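Local coordinates for protein glutathione S-transferase (Pseudomonas protegens, PDB 4IKH) that binds two glutathione molecules next to each other and probably acts as a glutathione transferase, joining glutathione to other compounds, at residues N32-K35 and V36-M39; L121-M125 and G126-P130; I183-I186 and A187-W191; R193-I196 and G197-A201. All blocks are in the same frame, centred on the assembly; numbering follows the deposited sequence.

In the fold
From the N terminus, contact 1 comes first, on helix 31-43 of the thioredoxin-like N-terminal domain. Contact 2 follows in the middle of the long helix 111-140, contact 3 in the first turns of helix 183-196, and contact 4 where that helix gives way to a loop. Each is a local turn of chain that closes no long loop, so the four run in series without nesting or crossing. In space they gather: Lys35 of contact 1 meets Gln124 of contact 2, Asn32 meets Trp191 of contact 3, and Trp191 touches Tyr199 of contact 4. Helix 31-43 is thereby tied to the helical domain beside the two glutathiones.

Contact 1 (N32-K35 and V36-M39); sequences NGVK and VSIM. With GSH (glutathione), chain B; GSH (glutathione), chain D.
Asn32, one turn ahead of Val36, puts its amide between two glutathione molecules. ND2 donates to O31 of the chain D glutathione at 2.6 Å with an N-H...O angle of 150°, and the same nitrogen lies 3.2 Å from SG2 of the chain B glutathione. The amide oxygen takes its hydrogen bonds from protein: Lys35 NZ donates to Asn32 OD1 at 2.8 Å, tilted slightly from the carbonyl plane, and Trp191 NE1 is a second donor to that oxygen. With both ends engaged, the amide is probably fixed in its rotation. Lys35 can return to Asn32 because its chain is fully extended beyond CG, which stands beside the backbone N (chi1 -71°). Its buried ammonium group is also hydrogen-bonded to Gln124 OE1 and Ser92 OG, while O11 of the chain B glutathione, 4.0 Å from NZ, probably feels the positive charge. All this belongs to the first turns of helix 31-43, the helix of the beta-alpha-beta unit that links parallel strands 23-27 and 47-51 in the thioredoxin-like domain. Behind the ligand end the helix is held by its own backbone bonds: Val36 N donates to Gly33 O at 3.0 Å, and Ile38 N to Val34 O at 2.9 Å. Ile38 lays CB and CG1 along that same oxygen, CG1 at 3.1 Å from Val34 O, with CD1 reaching toward Val34 CB. Ser37 OG rests 3.2 Å from Val34 CA and is hydrogen-bonded to Gly229 O, while Val36 packs on Leu25 of strand 23-27.

Contact 2 (L121-M125 and G126-P130); sequences LMFQM and GGIGP. With GSH (glutathione), chain D; GSH (glutathione), chain B.
Phe123 and Gln124 both start with CG opposite the backbone N (chi1 172° and -174°), which swings their ends forward along the helix to Ile128 and Gly129. The stretch lies mid-way along helix 111-140, a long helix of the all-helical domain of the glutathione transferase fold, and it contains a wider pi-type turn at 126-128. There the usual pattern slips by one residue: Gly126 N still bonds to Met122 O, but Gly129 N reaches back five residues to Gln124 O at 2.9 Å. The axes of 121-125 and 126-130 stand 39° apart, consistent with the wide turn and the proline that follows. Phe123 slants across Ile128, its ring atom CE2 lying 3.8 Å from Ile128 CG1. Gln124 bends at its second torsion; its side chain crosses that of Ile128 at about a right angle, CG against CB, and NE2 arrives beside the backbone of Gly129, 3.5 Å from Gly129 CA; its OE1 is taken by Lys35. Pro130 has no N-H to offer the preceding turn, and its CD abuts Met125 O at 3.2 Å. On its ligand-facing side the same ring meets the glycyl carboxylate of the chain D glutathione, with CG 3.4 Å from O32. An alanine here lacks CG and CD, which would probably open a gap beside O32 and let the kink relax. Pro130 also packs on Gly126 of the second subunit. Met125, a selenomethionine, curls at each torsion to bring CE 3.6 Å from O11 of the chain B glutathione.

Contact 3 (I183-I186 and A187-W191); sequences IADI and ATFPW. With GSH (glutathione), chain D.
Ala184 O is gripped twice by Thr188: the hydroxyl OG1 donates at 2.7 Å, and the backbone N adds a weak bond at 3.1 Å. The hydroxyl reaches back because OG1 stands beside the backbone N (chi1 -56°), so a buried side chain satisfies itself on its own helix. One residue on, Asp185 O accepts Phe189 N at 3.1 Å, and the Phe189 ring turns an edge to that oxygen, CD2 being 3.3 Å from Asp185 O. The Asp185 carboxylate runs alongside the ring, nearly coplanar with it, and OD1 lies 3.5 Å from Phe189 CE2. Its oxygens are bound elsewhere, OD2 to Thr182 N and OD1 to Ile176 N; this resembles the N-capping box found at the corresponding helix start in glutathione transferases, although the Thr182 hydroxyl takes the N-H of Ala184. Helix 183-196 then kinks at Pro190, whose CD presses on Ile186 O at 3.1 Å where a hydrogen bond would otherwise form. Beyond the kink Trp191 extends its six-membered ring to the chain D glutathione: CZ2 stands 3.3 Å from O31 and CH2 3.5 Å from the cysteinyl CB2. A leucine in its place has no indole N-H and would probably leave Asn32 OD1 to Lys35 alone among the donors described, with a gap beside CB2. Ala187 meanwhile packs on Leu121 of helix 111-140.

Contact 4 (R193-I196 and G197-A201); sequences RNLI and GFYEA
From CB, the Asn194 side chain ends close to the loop that follows, with CG opposite the backbone N (chi1 -178°) and 4.2 Å from Phe198 CB. There the amide forks. OD1 lies alongside Phe198, 3.3 Å from its CB, whereas ND2 stands over the centre of one face of the Tyr199 ring, 3.1 Å above the plane. The amide is turned steeply against that ring, 71° between planes, so the nitrogen end rather than the flat of the group meets the aromatic face. The backbone brings the ring there: Tyr199 N bonds Asn194 O at 3.0 Å, and Ala201 N bonds Leu195 O, six residues back, also at 3.0 Å. These long-reaching bonds follow the end of helix 183-196, where Gly197 leaves helical geometry and opens a type I turn to Glu200. Held under the amide, Tyr199 lines the glutathione pocket and abuts Trp191. Leu195 packs CD1 on Ala201 CB at 4.0 Å. Both residues also lean on Val135 of helix 111-140, while Arg193 and Ile196 rest on Leu217 of helix 211-220, so this helix end is wedged between the two.

Contact 1 (N32-K35 and V36-M39)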
# COMPACT_ATOMS: atom_id res chain seq x y z
N ASN A 32 3.20 3.08 11.89
CA ASN A 32 2.42 3.83 10.90
C ASN A 32 2.16 5.27 11.33
O ASN A 32 2.13 6.18 10.49
CB ASN A 32 1.11 3.12 10.56
CG ASN A 32 1.34 1.81 9.83
OD1 ASN A 32 2.12 1.75 8.87
ND2 ASN A 32 0.67 0.76 10.28
N GLY A 33 1.99 5.49 12.63
CA GLY A 33 1.76 6.83 13.14
C GLY A 33 2.99 7.72 13.05
O GLY A 33 2.92 8.87 12.59
N VAL A 34 4.14 7.21 13.49
CA VAL A 34 5.35 8.01 13.47
C VAL A 34 5.77 8.38 12.04
O VAL A 34 6.54 9.32 11.86
CB VAL A 34 6.53 7.36 14.23
CG1 VAL A 34 6.11 7.04 15.66
CG2 VAL A 34 7.01 6.11 13.53
N LYS A 35 5.26 7.67 11.04
CA LYS A 35 5.53 8.03 9.65
C LYS A 35 5.13 9.49 9.42
O LYS A 35 5.88 10.27 8.82
CB LYS A 35 4.74 7.15 8.67
CG LYS A 35 5.18 5.69 8.53
CD LYS A 35 4.24 5.01 7.48
CE LYS A 35 4.44 3.51 7.37
NZ LYS A 35 3.33 2.89 6.56
N VAL A 36 3.94 9.83 9.90
CA VAL A 36 3.33 11.13 9.65
C VAL A 36 3.88 12.24 10.56
O VAL A 36 4.09 13.37 10.11
CB VAL A 36 1.79 11.04 9.76
CG1 VAL A 36 1.16 12.41 9.64
CG2 VAL A 36 1.25 10.10 8.69
N SER A 37 4.11 11.93 11.84
CA SER A 37 4.69 12.91 12.76
C SER A 37 6.12 13.21 12.37
O SER A 37 6.56 14.36 12.45
CB SER A 37 4.60 12.44 14.21
OG SER A 37 5.09 11.12 14.36
N ILE A 38 6.86 12.19 11.95
CA ILE A 38 8.20 12.41 11.43
C ILE A 38 8.14 13.29 10.18
O ILE A 38 8.92 14.23 10.05
CB ILE A 38 8.92 11.09 11.11
CG1 ILE A 38 9.42 10.44 12.40
CG2 ILE A 38 10.07 11.31 10.14
CD1 ILE A 38 10.11 9.12 12.18
N MSE A 39 7.20 12.99 9.29
CA MSE A 39 7.02 13.77 8.07
C MSE A 39 6.82 15.25 8.37
O MSE A 39 7.47 16.12 7.78
CB MSE A 39 5.83 13.25 7.27
CG MSE A 39 5.59 13.99 5.98
SE MSE A 39 7.16 13.94 4.83
CE MSE A 39 6.46 14.90 3.29
N1 GSH B . -2.46 0.94 5.98
CA1 GSH B . -2.68 1.70 7.16
C1 GSH B . -1.80 2.92 7.17
O11 GSH B . -0.66 2.87 6.63
O12 GSH B . -2.18 4.00 7.72
CB1 GSH B . -2.37 0.88 8.36
CG1 GSH B . -2.70 1.71 9.60
CD1 GSH B . -2.62 0.86 10.85
OE1 GSH B . -2.41 -0.33 10.78
N2 GSH B . -2.78 1.49 12.16
CA2 GSH B . -2.71 0.69 13.34
C2 GSH B . -4.03 0.89 14.05
O2 GSH B . -4.56 2.01 14.02
CB2 GSH B . -1.60 1.17 14.24
SG2 GSH B . -0.01 1.09 13.44
N3 GSH B . -4.70 -0.19 14.75
CA3 GSH B . -5.96 0.06 15.42
C3 GSH B . -6.89 -1.08 15.18
O31 GSH B . -6.70 -1.86 14.21
O32 GSH B . -7.86 -1.25 15.96
N1 GSH D . -5.51 -5.65 16.33
CA1 GSH D . -5.36 -5.71 14.93
C1 GSH D . -4.59 -6.93 14.53
O11 GSH D . -4.49 -7.91 15.33
O12 GSH D . -4.03 -6.98 13.40
CB1 GSH D . -4.63 -4.49 14.47
CG1 GSH D . -3.26 -4.37 15.14
CD1 GSH D . -2.48 -3.41 14.28
OE1 GSH D . -3.08 -2.50 13.75
N2 GSH D . -1.04 -3.58 14.04
CA2 GSH D . -0.35 -2.65 13.19
C2 GSH D . -0.16 -3.27 11.81
O2 GSH D . 0.08 -4.48 11.69
CB2 GSH D . 0.99 -2.32 13.76
SG2 GSH D . 0.83 -1.47 15.31
N3 GSH D . -0.26 -2.48 10.58
CA3 GSH D . -0.07 -3.15 9.30
C3 GSH D . 0.32 -2.19 8.20
O31 GSH D . 0.84 -1.08 8.46
O32 GSH D . 0.13 -2.49 7.00

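Contact 2 (L121-M125 and G126-P130)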
# COMPACT_ATOMS: atom_id res chain seq x y z
N LEU A 121 7.50 3.36 -1.90
CA LEU A 121 6.48 3.61 -0.89
C LEU A 121 5.41 2.52 -0.93
O LEU A 121 4.95 2.04 0.11
CB LEU A 121 5.84 5.00 -1.07
CG LEU A 121 4.57 5.28 -0.26
CD1 LEU A 121 4.82 5.38 1.24
CD2 LEU A 121 3.87 6.55 -0.76
N MSE A 122 5.02 2.11 -2.14
CA MSE A 122 4.05 1.01 -2.28
C MSE A 122 4.62 -0.30 -1.77
O MSE A 122 3.92 -1.09 -1.13
CB MSE A 122 3.60 0.86 -3.73
CG MSE A 122 2.81 2.03 -4.22
SE MSE A 122 1.18 2.27 -3.15
CE MSE A 122 0.43 3.64 -4.30
N PHE A 123 5.90 -0.55 -2.05
CA PHE A 123 6.61 -1.71 -1.51
C PHE A 123 6.47 -1.78 0.01
O PHE A 123 6.28 -2.86 0.57
CB PHE A 123 8.08 -1.64 -1.92
CG PHE A 123 8.96 -2.68 -1.27
CD1 PHE A 123 8.99 -3.98 -1.75
CD2 PHE A 123 9.79 -2.34 -0.21
CE1 PHE A 123 9.83 -4.94 -1.18
CE2 PHE A 123 10.63 -3.29 0.38
CZ PHE A 123 10.64 -4.59 -0.10
N GLN A 124 6.58 -0.63 0.68
CA GLN A 124 6.39 -0.58 2.12
C GLN A 124 4.91 -0.79 2.49
O GLN A 124 4.59 -1.60 3.36
CB GLN A 124 6.84 0.78 2.65
CG GLN A 124 6.84 0.88 4.18
CD GLN A 124 5.45 1.10 4.77
OE1 GLN A 124 4.70 1.98 4.33
NE2 GLN A 124 5.10 0.30 5.77
N MSE A 125 4.02 -0.04 1.84
CA MSE A 125 2.58 -0.10 2.12
C MSE A 125 1.98 -1.48 1.98
O MSE A 125 1.16 -1.89 2.81
CB MSE A 125 1.84 0.90 1.22
CG MSE A 125 2.07 2.37 1.63
SE MSE A 125 1.42 2.70 3.47
CE MSE A 125 -0.54 2.43 3.09
N GLY A 126 2.36 -2.20 0.92
CA GLY A 126 1.77 -3.49 0.64
C GLY A 126 2.60 -4.68 1.07
O GLY A 126 2.15 -5.81 1.01
N GLY A 127 3.82 -4.43 1.52
CA GLY A 127 4.69 -5.54 1.87
C GLY A 127 5.24 -5.43 3.26
O GLY A 127 4.88 -6.21 4.14
N ILE A 128 6.12 -4.45 3.47
CA ILE A 128 6.79 -4.28 4.76
C ILE A 128 5.79 -4.13 5.91
O ILE A 128 5.81 -4.90 6.88
CB ILE A 128 7.69 -3.03 4.76
CG1 ILE A 128 8.81 -3.15 3.72
CG2 ILE A 128 8.25 -2.78 6.16
CD1 ILE A 128 9.90 -4.12 4.07
N GLY A 129 4.93 -3.12 5.82
CA GLY A 129 3.98 -2.87 6.88
C GLY A 129 3.14 -4.08 7.23
O GLY A 129 3.16 -4.55 8.37
N PRO A 130 2.39 -4.61 6.24
CA PRO A 130 1.45 -5.71 6.57
C PRO A 130 2.16 -6.97 7.04
O PRO A 130 1.65 -7.67 7.93
CB PRO A 130 0.75 -5.98 5.24
CG PRO A 130 0.80 -4.68 4.51
CD PRO A 130 2.20 -4.12 4.87
N1 GSH D . -5.51 -5.65 16.33
CA1 GSH D . -5.36 -5.71 14.93
C1 GSH D . -4.59 -6.93 14.53
O11 GSH D . -4.49 -7.91 15.33
O12 GSH D . -4.03 -6.98 13.40
CB1 GSH D . -4.63 -4.49 14.47
CG1 GSH D . -3.26 -4.37 15.14
CD1 GSH D . -2.48 -3.41 14.28
OE1 GSH D . -3.08 -2.50 13.75
N2 GSH D . -1.04 -3.58 14.04
CA2 GSH D . -0.35 -2.65 13.19
C2 GSH D . -0.16 -3.27 11.81
O2 GSH D . 0.08 -4.48 11.69
CB2 GSH D . 0.99 -2.32 13.76
SG2 GSH D . 0.83 -1.47 15.31
N3 GSH D . -0.26 -2.48 10.58
CA3 GSH D . -0.07 -3.15 9.30
C3 GSH D . 0.32 -2.19 8.20
O31 GSH D . 0.84 -1.08 8.46
O32 GSH D . 0.13 -2.49 7.00
N1 GSH B . -2.46 0.94 5.98
CA1 GSH B . -2.68 1.70 7.16
C1 GSH B . -1.80 2.92 7.17
O11 GSH B . -0.66 2.87 6.63
O12 GSH B . -2.18 4.00 7.72
CB1 GSH B . -2.37 0.88 8.36
CG1 GSH B . -2.70 1.71 9.60
CD1 GSH B . -2.62 0.86 10.85
OE1 GSH B . -2.41 -0.33 10.78
N2 GSH B . -2.78 1.49 12.16
CA2 GSH B . -2.71 0.69 13.34
C2 GSH B . -4.03 0.89 14.05
O2 GSH B . -4.56 2.01 14.02
CB2 GSH B . -1.60 1.17 14.24
SG2 GSH B . -0.01 1.09 13.44
N3 GSH B . -4.70 -0.19 14.75
CA3 GSH B . -5.96 0.06 15.42
C3 GSH B . -6.89 -1.08 15.18
O31 GSH B . -6.70 -1.86 14.21
O32 GSH B . -7.86 -1.25 15.96

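Contact 3 (I183-I186 and A187-W191)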
# COMPACT_ATOMS: atom_id res chain seq x y z
N ILE A 183 10.19 10.43 1.11
CA ILE A 183 9.08 9.82 1.86
C ILE A 183 9.19 8.30 1.93
O ILE A 183 8.66 7.68 2.84
CB ILE A 183 7.66 10.22 1.32
CG1 ILE A 183 7.52 9.97 -0.19
CG2 ILE A 183 7.34 11.67 1.66
CD1 ILE A 183 6.04 10.15 -0.69
N ALA A 184 9.89 7.69 0.98
CA ALA A 184 10.11 6.24 1.02
C ALA A 184 10.87 5.82 2.29
O ALA A 184 10.55 4.79 2.89
CB ALA A 184 10.84 5.77 -0.23
N ASP A 185 11.88 6.60 2.68
CA ASP A 185 12.63 6.30 3.89
C ASP A 185 11.75 6.49 5.11
O ASP A 185 11.74 5.67 6.03
CB ASP A 185 13.88 7.18 3.99
CG ASP A 185 14.73 7.08 2.76
OD1 ASP A 185 15.32 5.99 2.56
OD2 ASP A 185 14.79 8.05 1.98
N ILE A 186 10.99 7.58 5.10
CA ILE A 186 10.12 7.93 6.22
C ILE A 186 9.05 6.86 6.45
O ILE A 186 8.66 6.60 7.58
CB ILE A 186 9.48 9.31 5.97
CG1 ILE A 186 10.56 10.39 5.93
CG2 ILE A 186 8.44 9.64 7.04
CD1 ILE A 186 10.03 11.79 5.69
N ALA A 187 8.60 6.23 5.37
CA ALA A 187 7.60 5.16 5.48
C ALA A 187 8.22 3.82 5.89
O ALA A 187 7.58 3.02 6.59
CB ALA A 187 6.85 5.01 4.16
N THR A 188 9.46 3.58 5.48
CA THR A 188 10.06 2.26 5.65
C THR A 188 10.74 2.05 7.00
O THR A 188 10.45 1.08 7.70
CB THR A 188 11.02 1.95 4.48
OG1 THR A 188 10.32 2.08 3.23
CG2 THR A 188 11.58 0.54 4.60
N PHE A 189 11.65 2.94 7.39
CA PHE A 189 12.45 2.71 8.59
C PHE A 189 11.75 2.67 9.97
O PHE A 189 12.21 1.97 10.86
CB PHE A 189 13.74 3.54 8.56
CG PHE A 189 14.60 3.19 7.39
CD1 PHE A 189 15.39 2.05 7.43
CD2 PHE A 189 14.56 3.93 6.22
CE1 PHE A 189 16.14 1.67 6.34
CE2 PHE A 189 15.30 3.56 5.13
CZ PHE A 189 16.10 2.43 5.19
N PRO A 190 10.62 3.40 10.15
CA PRO A 190 9.92 3.21 11.43
C PRO A 190 9.44 1.77 11.62
O PRO A 190 9.33 1.32 12.76
CB PRO A 190 8.70 4.12 11.27
CG PRO A 190 9.18 5.21 10.39
CD PRO A 190 10.06 4.52 9.38
N TRP A 191 9.16 1.07 10.52
CA TRP A 191 8.75 -0.33 10.61
C TRP A 191 9.91 -1.28 10.91
O TRP A 191 9.76 -2.23 11.67
CB TRP A 191 8.03 -0.76 9.34
CG TRP A 191 6.52 -0.67 9.46
CD1 TRP A 191 5.70 0.26 8.87
CD2 TRP A 191 5.68 -1.53 10.23
NE1 TRP A 191 4.39 0.02 9.23
CE2 TRP A 191 4.35 -1.07 10.05
CE3 TRP A 191 5.91 -2.64 11.04
CZ2 TRP A 191 3.26 -1.69 10.67
CZ3 TRP A 191 4.83 -3.26 11.65
CH2 TRP A 191 3.52 -2.78 11.45
N1 GSH D . -5.51 -5.65 16.33
CA1 GSH D . -5.36 -5.71 14.93
C1 GSH D . -4.59 -6.93 14.53
O11 GSH D . -4.49 -7.91 15.33
O12 GSH D . -4.03 -6.98 13.40
CB1 GSH D . -4.63 -4.49 14.47
CG1 GSH D . -3.26 -4.37 15.14
CD1 GSH D . -2.48 -3.41 14.28
OE1 GSH D . -3.08 -2.50 13.75
N2 GSH D . -1.04 -3.58 14.04
CA2 GSH D . -0.35 -2.65 13.19
C2 GSH D . -0.16 -3.27 11.81
O2 GSH D . 0.08 -4.48 11.69
CB2 GSH D . 0.99 -2.32 13.76
SG2 GSH D . 0.83 -1.47 15.31
N3 GSH D . -0.26 -2.48 10.58
CA3 GSH D . -0.07 -3.15 9.30
C3 GSH D . 0.32 -2.19 8.20
O31 GSH D . 0.84 -1.08 8.46
O32 GSH D . 0.13 -2.49 7.00

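Contact 4 (R193-I196 and G197-A201)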
# COMPACT_ATOMS: atom_id res chain seq x y z
N ARG A 193 12.61 -0.40 12.49
CA ARG A 193 12.83 -0.10 13.90
C ARG A 193 11.87 -0.87 14.81
O ARG A 193 12.27 -1.42 15.83
CB ARG A 193 12.65 1.40 14.13
CG ARG A 193 12.73 1.82 15.59
CD ARG A 193 12.63 3.34 15.72
NE ARG A 193 12.71 3.78 17.10
CZ ARG A 193 11.66 3.92 17.90
NH1 ARG A 193 10.44 3.64 17.46
NH2 ARG A 193 11.82 4.33 19.15
N ASN A 194 10.60 -0.91 14.44
CA ASN A 194 9.62 -1.53 15.31
C ASN A 194 9.78 -3.05 15.33
O ASN A 194 9.63 -3.68 16.37
CB ASN A 194 8.21 -1.12 14.86
CG ASN A 194 7.12 -1.69 15.75
OD1 ASN A 194 6.87 -1.21 16.85
ND2 ASN A 194 6.45 -2.72 15.25
N LEU A 195 10.11 -3.63 14.18
CA LEU A 195 10.31 -5.08 14.09
C LEU A 195 11.37 -5.57 15.08
O LEU A 195 11.18 -6.57 15.77
CB LEU A 195 10.72 -5.47 12.66
CG LEU A 195 10.87 -6.96 12.37
CD1 LEU A 195 9.50 -7.64 12.41
CD2 LEU A 195 11.55 -7.20 11.02
N ILE A 196 12.48 -4.84 15.14
CA ILE A 196 13.62 -5.25 15.96
C ILE A 196 13.61 -4.67 17.38
O ILE A 196 14.35 -5.13 18.25
CB ILE A 196 14.97 -4.95 15.27
CG1 ILE A 196 15.23 -3.45 15.18
CG2 ILE A 196 15.01 -5.57 13.88
CD1 ILE A 196 16.48 -3.12 14.36
N GLY A 197 12.78 -3.65 17.60
CA GLY A 197 12.60 -3.11 18.94
C GLY A 197 11.37 -3.72 19.61
O GLY A 197 11.45 -4.78 20.24
N PHE A 198 10.22 -3.06 19.45
CA PHE A 198 9.00 -3.45 20.16
C PHE A 198 8.58 -4.91 19.92
O PHE A 198 8.14 -5.60 20.85
CB PHE A 198 7.85 -2.50 19.76
CG PHE A 198 6.60 -2.67 20.58
CD1 PHE A 198 6.65 -2.61 21.97
CD2 PHE A 198 5.37 -2.85 19.97
CE1 PHE A 198 5.51 -2.75 22.73
CE2 PHE A 198 4.21 -2.99 20.73
CZ PHE A 198 4.28 -2.94 22.11
N TYR A 199 8.71 -5.36 18.68
CA TYR A 199 8.32 -6.72 18.31
C TYR A 199 9.35 -7.77 18.72
O TYR A 199 9.05 -8.97 18.69
CB TYR A 199 8.08 -6.80 16.80
CG TYR A 199 6.77 -6.20 16.34
CD1 TYR A 199 5.88 -5.65 17.25
CD2 TYR A 199 6.42 -6.22 15.00
CE1 TYR A 199 4.68 -5.11 16.83
CE2 TYR A 199 5.21 -5.69 14.57
CZ TYR A 199 4.35 -5.14 15.49
OH TYR A 199 3.14 -4.61 15.07
N GLU A 200 10.54 -7.33 19.10
CA GLU A 200 11.60 -8.23 19.59
C GLU A 200 11.97 -9.34 18.60
O GLU A 200 12.35 -10.44 19.01
CB GLU A 200 11.19 -8.84 20.94
CG GLU A 200 10.98 -7.81 22.06
CD GLU A 200 10.53 -8.44 23.37
OE1 GLU A 200 9.73 -9.41 23.33
OE2 GLU A 200 10.96 -7.97 24.44
N ALA A 201 11.90 -9.04 17.31
CA ALA A 201 12.11 -10.04 16.27
C ALA A 201 13.45 -9.88 15.56
O ALA A 201 13.66 -10.46 14.48
CB ALA A 201 10.97 -9.99 15.26